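Local structure of conserved Protein MTH1675 (1T57) at residues S112-G117 with I152-A157; G160-D165 with L184-M189. The protein is of unknown function but binds flavin mononucleotide and magnesium and contains a region related to the pyruvate kinase alpha/beta domain. One frame throughout, in Å; residues are numbered along the deposited sequence.

Contact 1 of 2, residues S112-G117 with I152-A157; sequences SHALSG and IAIMAA. With FMN (flavin mononucleotide), chain E.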
loop_
_atom_site.group_PDB
_atom_site.type_symbol
_atom_site.label_atom_id
_atom_site.label_comp_id
_atom_site.label_asym_id
_atom_site.label_seq_id
_atom_site.Cartn_x
_atom_site.Cartn_y
_atom_site.Cartn_z
ATOM N N SER A 112 -2.214 1.141 -22.538
ATOM C CA SER A 112 -2.620 1.540 -21.197
ATOM C C SER A 112 -1.674 2.639 -20.688
ATOM O O SER A 112 -0.462 2.545 -20.870
ATOM C CB SER A 112 -2.616 0.315 -20.279
ATOM O OG SER A 112 -1.330 -0.218 -20.204
ATOM N N HIS A 113 -2.242 3.689 -20.097
ATOM C CA HIS A 113 -1.500 4.859 -19.572
ATOM C C HIS A 113 -0.481 4.550 -18.472
ATOM O O HIS A 113 -0.846 4.037 -17.409
ATOM C CB HIS A 113 -2.483 5.893 -19.032
ATOM C CG HIS A 113 -3.386 6.469 -20.073
ATOM N ND1 HIS A 113 -4.331 7.430 -19.779
ATOM C CD2 HIS A 113 -3.471 6.249 -21.408
ATOM C CE1 HIS A 113 -4.954 7.779 -20.888
ATOM N NE2 HIS A 113 -4.451 7.081 -21.889
ATOM N N ALA A 114 0.773 4.936 -18.706
ATOM C CA ALA A 114 1.872 4.639 -17.786
ATOM C C ALA A 114 1.783 5.076 -16.325
ATOM O O ALA A 114 2.278 4.364 -15.460
ATOM C CB ALA A 114 3.222 5.133 -18.392
ATOM N N LEU A 115 1.154 6.211 -16.032
ATOM C CA LEU A 115 1.073 6.662 -14.637
ATOM C C LEU A 115 -0.221 6.429 -13.887
ATOM O O LEU A 115 -0.509 7.123 -12.925
ATOM C CB LEU A 115 1.453 8.141 -14.530
ATOM C CG LEU A 115 2.932 8.416 -14.899
ATOM C CD1 LEU A 115 3.263 9.917 -14.693
ATOM C CD2 LEU A 115 3.859 7.525 -14.058
ATOM N N SER A 116 -0.971 5.426 -14.326
ATOM C CA SER A 116 -2.240 5.027 -13.722
ATOM C C SER A 116 -2.302 3.496 -13.933
ATOM O O SER A 116 -2.288 2.730 -12.996
ATOM C CB SER A 116 -3.407 5.725 -14.449
ATOM O OG SER A 116 -3.312 5.540 -15.867
ATOM N N GLY A 117 -2.347 3.056 -15.180
ATOM C CA GLY A 117 -2.350 1.627 -15.418
ATOM C C GLY A 117 -3.536 0.866 -14.826
ATOM O O GLY A 117 -4.640 1.380 -14.668
ATOM N N ILE A 152 3.976 10.036 -20.987
ATOM C CA ILE A 152 4.101 9.597 -22.363
ATOM C C ILE A 152 5.577 9.252 -22.636
ATOM O O ILE A 152 5.883 8.437 -23.509
ATOM C CB ILE A 152 3.543 10.677 -23.386
ATOM C CG1 ILE A 152 4.122 12.067 -23.123
ATOM C CG2 ILE A 152 2.037 10.840 -23.237
ATOM C CD1 ILE A 152 3.880 13.059 -24.256
ATOM N N ALA A 153 6.495 9.834 -21.872
ATOM C CA ALA A 153 7.908 9.524 -22.107
ATOM C C ALA A 153 8.147 8.053 -21.787
ATOM O O ALA A 153 8.779 7.347 -22.552
ATOM C CB ALA A 153 8.849 10.456 -21.257
ATOM N N ILE A 154 7.596 7.605 -20.662
ATOM C CA ILE A 154 7.690 6.220 -20.221
ATOM C C ILE A 154 7.012 5.279 -21.233
ATOM O O ILE A 154 7.586 4.298 -21.674
ATOM C CB ILE A 154 7.030 6.059 -18.816
ATOM C CG1 ILE A 154 7.888 6.723 -17.744
ATOM C CG2 ILE A 154 6.850 4.631 -18.496
ATOM C CD1 ILE A 154 7.161 7.002 -16.439
HETATM N N MSE A 155 5.788 5.583 -21.599
HETATM C CA MSE A 155 5.088 4.743 -22.561
HETATM C C MSE A 155 5.872 4.568 -23.879
HETATM O O MSE A 155 6.014 3.466 -24.392
HETATM C CB MSE A 155 3.723 5.353 -22.859
HETATM C CG MSE A 155 2.913 5.668 -21.609
HETATM SE SE MSE A 155 1.196 6.548 -22.008
HETATM C CE MSE A 155 1.525 8.301 -21.405
ATOM N N ALA A 156 6.367 5.669 -24.422
ATOM C CA ALA A 156 7.092 5.627 -25.686
ATOM C C ALA A 156 8.362 4.805 -25.579
ATOM O O ALA A 156 8.721 4.106 -26.522
ATOM C CB ALA A 156 7.409 7.045 -26.162
ATOM N N ALA A 157 9.042 4.896 -24.439
ATOM C CA ALA A 157 10.257 4.126 -24.222
ATOM C C ALA A 157 9.940 2.643 -24.229
ATOM O O ALA A 157 10.558 1.866 -24.960
ATOM C CB ALA A 157 10.865 4.472 -22.926
HETATM N N1 FMN E . -4.654 15.850 -20.353
HETATM C C2 FMN E . -4.820 16.287 -19.044
HETATM O O2 FMN E . -5.160 17.432 -18.816
HETATM N N3 FMN E . -4.469 15.539 -17.953
HETATM C C4 FMN E . -4.115 14.224 -18.113
HETATM O O4 FMN E . -3.688 13.596 -17.136
HETATM C C4A FMN E . -3.911 13.764 -19.416
HETATM N N5 FMN E . -3.502 12.466 -19.625
HETATM C C5A FMN E . -3.039 12.122 -20.873
HETATM C C6 FMN E . -2.614 10.817 -21.057
HETATM C C7 FMN E . -2.259 10.364 -22.297
HETATM C C7M FMN E . -1.885 8.921 -22.398
HETATM C C8 FMN E . -2.766 11.028 -23.408
HETATM C C8M FMN E . -2.515 10.498 -24.809
HETATM C C9 FMN E . -3.229 12.332 -23.243
HETATM C C9A FMN E . -3.281 12.937 -21.984
HETATM N N10 FMN E . -3.964 14.148 -21.802
HETATM C C10 FMN E . -4.115 14.613 -20.520
HETATM C "C1'" FMN E . -4.303 15.076 -22.949
HETATM C "C2'" FMN E . -3.043 15.735 -23.439
HETATM O "O2'" FMN E . -2.383 16.331 -22.316
HETATM C "C3'" FMN E . -3.355 16.833 -24.430
HETATM O "O3'" FMN E . -4.241 17.760 -23.882
HETATM C "C4'" FMN E . -3.641 16.504 -25.905
HETATM O "O4'" FMN E . -3.615 17.763 -26.535
HETATM C "C5'" FMN E . -4.963 16.015 -26.455
HETATM O "O5'" FMN E . -4.753 16.116 -27.846
HETATM P P FMN E . -5.659 16.838 -28.962
HETATM O O1P FMN E . -5.173 16.341 -30.279
HETATM O O2P FMN E . -5.561 18.376 -28.918
HETATM O O3P FMN E . -7.101 16.377 -28.710
#
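At the dimethylbenzene end of the flavin pocket, H113 and the selenomethionine M155 meet each other and the same methyl group of FMN. The FMN C7M carbon lies over one face of the H113 ring, 3.1 Å above its plane and displaced toward the rim, with H113 NE2 the closest ring atom. M155 reaches that methyl by another route: its chain runs extended to SE and then bends at chi3 (-108°), which brings CE to 3.6 Å from FMN C7M. Between the two protein side chains the selenium stands oblique to the imidazole, 5.5 Å from the H113 centroid and 50° off the ring normal, so it sits neither squarely over the face nor in the plane. A hydrogen bond between H113 NE2 and the backbone N of H82 helps hold the ring's rotation, and the two histidine rings also meet edge-to-face.

Within the alpha/beta fold, the contact packs the loop after strand 107-109 against helix 144-158, with no hydrogen bond between the two segments. A114 is the central piece. Its CB points at the helix and enters between two successive side chains, 3.3 Å from M155 CG, a tight fit, and 3.7 Å from I154 CG2. One residue on, L115 and I154 cross at about a right angle, L115 CD2 lying 4.1 Å from I154 CD1. The backbone N of L115 is hydrogen-bonded to OE1 of E151 on the same helix, while I154 also packs on V118 of the second subunit.

Contact 2 of 2, residues G160-D165 with L184-M189; sequences GLIPVD and LTPAHM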
loop_
_atom_site.group_PDB
_atom_site.type_symbol
_atom_site.label_atom_id
_atom_site.label_comp_id
_atom_site.label_asym_id
_atom_site.label_seq_id
_atom_site.Cartn_x
_atom_site.Cartn_y
_atom_site.Cartn_z
ATOM N N GLY A 160 9.380 1.100 -27.289
ATOM C CA GLY A 160 10.559 1.033 -28.120
ATOM C C GLY A 160 10.437 2.102 -29.182
ATOM O O GLY A 160 11.132 2.076 -30.197
ATOM N N LEU A 161 9.553 3.061 -28.949
ATOM C CA LEU A 161 9.367 4.109 -29.927
ATOM C C LEU A 161 10.331 5.271 -29.767
ATOM O O LEU A 161 10.531 6.032 -30.704
ATOM C CB LEU A 161 7.916 4.583 -29.930
ATOM C CG LEU A 161 6.970 3.523 -30.496
ATOM C CD1 LEU A 161 5.515 4.053 -30.603
ATOM C CD2 LEU A 161 7.495 3.135 -31.871
ATOM N N ILE A 162 10.892 5.444 -28.576
ATOM C CA ILE A 162 11.905 6.483 -28.361
ATOM C C ILE A 162 13.004 5.899 -27.466
ATOM O O ILE A 162 12.796 4.880 -26.791
ATOM C CB ILE A 162 11.351 7.752 -27.720
ATOM C CG1 ILE A 162 10.903 7.458 -26.291
ATOM C CG2 ILE A 162 10.281 8.315 -28.584
ATOM C CD1 ILE A 162 10.252 8.600 -25.592
ATOM N N PRO A 163 14.194 6.520 -27.460
ATOM C CA PRO A 163 15.352 6.081 -26.661
ATOM C C PRO A 163 15.293 6.498 -25.208
ATOM O O PRO A 163 14.608 7.443 -24.874
ATOM C CB PRO A 163 16.529 6.769 -27.346
ATOM C CG PRO A 163 15.915 8.059 -27.773
ATOM C CD PRO A 163 14.552 7.682 -28.295
ATOM N N VAL A 164 16.052 5.812 -24.363
ATOM C CA VAL A 164 16.131 6.127 -22.938
ATOM C C VAL A 164 17.608 6.418 -22.743
ATOM O O VAL A 164 18.136 6.488 -21.621
ATOM C CB VAL A 164 15.728 4.915 -22.112
ATOM C CG1 VAL A 164 14.339 4.478 -22.530
ATOM C CG2 VAL A 164 16.720 3.765 -22.318
ATOM N N ASP A 165 18.238 6.585 -23.904
ATOM C CA ASP A 165 19.659 6.845 -24.089
ATOM C C ASP A 165 19.949 8.335 -24.068
ATOM O O ASP A 165 20.728 8.811 -23.253
ATOM C CB ASP A 165 20.080 6.289 -25.459
ATOM C CG ASP A 165 21.384 5.509 -25.421
ATOM O OD1 ASP A 165 21.978 5.244 -26.500
ATOM O OD2 ASP A 165 21.809 5.153 -24.310
ATOM N N LEU A 184 13.815 16.115 -21.549
ATOM C CA LEU A 184 14.149 15.062 -20.615
ATOM C C LEU A 184 14.743 13.851 -21.279
ATOM O O LEU A 184 14.828 13.755 -22.513
ATOM C CB LEU A 184 12.879 14.657 -19.863
ATOM C CG LEU A 184 11.689 14.287 -20.770
ATOM C CD1 LEU A 184 11.981 12.989 -21.572
ATOM C CD2 LEU A 184 10.418 14.132 -19.929
ATOM N N THR A 185 15.139 12.917 -20.433
ATOM C CA THR A 185 15.715 11.664 -20.879
ATOM C C THR A 185 14.768 10.584 -20.374
ATOM O O THR A 185 14.670 10.331 -19.166
ATOM C CB THR A 185 17.139 11.435 -20.281
ATOM O OG1 THR A 185 18.073 12.354 -20.868
ATOM C CG2 THR A 185 17.608 10.024 -20.554
ATOM N N PRO A 186 14.040 9.941 -21.290
ATOM C CA PRO A 186 13.113 8.895 -20.866
ATOM C C PRO A 186 13.804 7.775 -20.113
ATOM O O PRO A 186 15.046 7.722 -20.017
ATOM C CB PRO A 186 12.518 8.411 -22.184
ATOM C CG PRO A 186 12.508 9.672 -23.010
ATOM C CD PRO A 186 13.885 10.221 -22.729
ATOM N N ALA A 187 12.981 6.863 -19.614
ATOM C CA ALA A 187 13.441 5.705 -18.884
ATOM C C ALA A 187 12.324 4.671 -18.996
ATOM O O ALA A 187 11.172 5.025 -19.177
ATOM C CB ALA A 187 13.682 6.084 -17.404
ATOM N N HIS A 188 12.656 3.398 -18.891
ATOM C CA HIS A 188 11.640 2.360 -18.958
ATOM C C HIS A 188 10.849 2.226 -17.666
ATOM O O HIS A 188 11.225 2.783 -16.637
ATOM C CB HIS A 188 12.294 1.038 -19.297
ATOM C CG HIS A 188 12.982 1.041 -20.622
ATOM N ND1 HIS A 188 12.299 1.176 -21.810
ATOM C CD2 HIS A 188 14.296 1.005 -20.944
ATOM C CE1 HIS A 188 13.162 1.237 -22.805
ATOM N NE2 HIS A 188 14.381 1.136 -22.306
HETATM N N MSE A 189 9.746 1.494 -17.739
HETATM C CA MSE A 189 8.889 1.270 -16.579
HETATM C C MSE A 189 9.653 0.553 -15.466
HETATM O O MSE A 189 9.419 0.809 -14.297
HETATM C CB MSE A 189 7.676 0.408 -16.953
HETATM C CG MSE A 189 8.064 -0.948 -17.468
HETATM SE SE MSE A 189 6.679 -2.319 -17.548
HETATM C CE MSE A 189 7.194 -3.439 -16.052
#
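V164 and H188 make a CH-pi contact: V164 CG1 lies over one face of the imidazole, 3.6 Å from the ring centroid and 23° off its normal. The methyl is displaced toward the rim, closest to H188 NE2, and V164 CG2 also comes to 3.5 Å from that nitrogen. The ring's turn is set by bonds through both nitrogens, ND1 to OD2 of D158 in the same chain and NE2 to the backbone N of G89 in the second subunit. V164 thus packs against an imidazole held between two subunits.

Apolar packing continues at P186. I162 CD1 meets P186 CG at 3.6 Å, the two side chains crossing at about a right angle. With chi1 at 67°, I162 CG1 sits between its own N and carbonyl carbon, and the extended chain beyond carries CD1 to the proline.

Backbone oxygens make further touches, without any conventional hydrogen bond between the segments. P163 O rests against the P186 ring, 3.5 Å from CB, and V164 CA makes a CA-H...O contact of 3.5 Å with P186 O.

The loop that follows the Schellman-capped end of helix 144-158 passes over the exit of strand 180-185. A157 of that helix touches H188, while V77 of strand 75-79 borders I162 and V168 of strand 168-172 borders P186.

How the contacts relate
Along the chain, contact 1 comes first, closing a largely helical excursion of 34 residues between the loop after strand 107-109 and helix 144-158. Contact 2 opens just beyond that helix and closes a shorter excursion containing strand 168-172 and most of strand 180-185, so the two follow in series, neither nested nor crossed. Their centres lie 11 Å apart and they meet at the end of helix 144-158: A156 O probably accepts a hydrogen bond from L161 N at 2.8 Å, and A157 CB packs on V164 CG1. One helix thus joins the flavin-side loop to the exit of strand 180-185, and both contacts touch the second subunit.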